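Local coordinates for protein fructose-bisphosphate aldolase class I (Thermoproteus tenax, PDB 1W8S) that is a class I aldolase of the DeoC/LacD family with a TIM-barrel fold, seen here as a five-chain assembly with 1,6-di-O-phosphono-beta-D-fructofuranose bound, at residues E[181-184]-E[185-188]. The protein carries 2 engineered substitutions. Numbering follows the deposited sequence.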
loop_
_atom_site.group_PDB
_atom_site.type_symbol
_atom_site.label_atom_id
_atom_site.label_comp_id
_atom_site.label_asym_id
_atom_site.label_seq_id
_atom_site.Cartn_x
_atom_site.Cartn_y
_atom_site.Cartn_z
ATOM N N THR E 181 -1.127 -27.932 -22.648
ATOM C CA THR E 181 -0.634 -27.432 -23.929
ATOM C C THR E 181 -1.370 -28.000 -25.147
ATOM O O THR E 181 -1.214 -27.485 -26.259
ATOM C CB THR E 181 0.865 -27.747 -24.089
ATOM O OG1 THR E 181 1.111 -29.169 -23.892
ATOM C CG2 THR E 181 1.679 -26.979 -23.016
ATOM N N GLY E 182 -2.126 -29.084 -24.961
ATOM C CA GLY E 182 -2.805 -29.739 -26.078
ATOM C C GLY E 182 -2.055 -30.931 -26.664
ATOM O O GLY E 182 -2.514 -31.548 -27.625
ATOM N N ASP E 183 -0.897 -31.256 -26.100
ATOM C CA ASP E 183 -0.154 -32.427 -26.533
ATOM C C ASP E 183 0.836 -32.913 -25.474
ATOM O O ASP E 183 1.430 -32.114 -24.738
ATOM C CB ASP E 183 0.541 -32.194 -27.876
ATOM C CG ASP E 183 1.885 -31.541 -27.732
ATOM O OD1 ASP E 183 1.907 -30.290 -27.676
ATOM O OD2 ASP E 183 2.957 -32.199 -27.687
ATOM N N PRO E 184 0.982 -34.230 -25.375
ATOM C CA PRO E 184 1.800 -34.812 -24.311
ATOM C C PRO E 184 3.281 -34.493 -24.389
ATOM O O PRO E 184 3.892 -34.438 -23.333
ATOM C CB PRO E 184 1.548 -36.328 -24.442
ATOM C CG PRO E 184 0.997 -36.541 -25.812
ATOM C CD PRO E 184 0.324 -35.262 -26.201
ATOM N N LYS E 185 3.852 -34.288 -25.566
ATOM C CA LYS E 185 5.292 -34.005 -25.627
ATOM C C LYS E 185 5.612 -32.660 -24.940
ATOM O O LYS E 185 6.484 -32.605 -24.060
ATOM C CB LYS E 185 5.826 -34.073 -27.064
ATOM C CG LYS E 185 7.223 -33.423 -27.293
ATOM C CD LYS E 185 8.389 -34.268 -26.811
ATOM C CE LYS E 185 9.228 -34.793 -27.987
ATOM N NZ LYS E 185 9.916 -33.683 -28.751
ATOM N N THR E 186 4.884 -31.600 -25.308
ATOM C CA THR E 186 5.161 -30.277 -24.781
ATOM C C THR E 186 4.743 -30.213 -23.338
ATOM O O THR E 186 5.370 -29.531 -22.537
ATOM C CB THR E 186 4.465 -29.150 -25.597
ATOM O OG1 THR E 186 3.056 -29.379 -25.639
ATOM C CG2 THR E 186 4.919 -29.166 -27.045
ATOM N N PHE E 187 3.679 -30.919 -22.979
ATOM C CA PHE E 187 3.254 -30.945 -21.585
ATOM C C PHE E 187 4.225 -31.732 -20.687
ATOM O O PHE E 187 4.399 -31.400 -19.524
ATOM C CB PHE E 187 1.857 -31.510 -21.452
ATOM C CG PHE E 187 1.188 -31.124 -20.164
ATOM C CD1 PHE E 187 0.936 -29.772 -19.879
ATOM C CD2 PHE E 187 0.828 -32.071 -19.237
ATOM C CE1 PHE E 187 0.293 -29.400 -18.706
ATOM C CE2 PHE E 187 0.203 -31.696 -18.064
ATOM C CZ PHE E 187 -0.064 -30.356 -17.804
ATOM N N SER E 188 4.875 -32.771 -21.223
ATOM C CA SER E 188 5.883 -33.511 -20.438
ATOM C C SER E 188 7.094 -32.631 -20.073
ATOM O O SER E 188 7.736 -32.883 -19.063
ATOM C CB SER E 188 6.355 -34.761 -21.192
ATOM O OG SER E 188 7.023 -34.357 -22.349
#
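D183 and T186 meet through both carboxylate oxygens at the N-cap of helix 184-193, which follows strand 175-179 of the TIM barrel through a short loop. OD2 of D183 accepts the backbone N of T186 at 3.1 Å, a nearly straight capping bond (164° at the hydrogen). OD1 of D183 takes the hydroxyl OG1 of T186 at 2.5 Å. Both donors approach from above the carboxylate plane, so the flat group is gripped at two points and its rotation is fixed. T186 places OG1 between its own backbone N and carbonyl carbon (chi1 57°), where the hydroxyl also accepts from OG1 of T181 at 2.6 Å; a relay thus runs from T181 through T186 to D183. The first helical turn closes as F187 N donates to D183 O at 3.1 Å and S188 N to P184 O at 2.9 Å. F187 is buried; its side chain packs on V161 and A225, and its ring meets Y180 edge-to-face. CB of F187 lies 3.5 Å from OG1 of T181. One residue further on, S188 folds its hydroxyl back along the helix, and OG donates to K185 O at 2.5 Å.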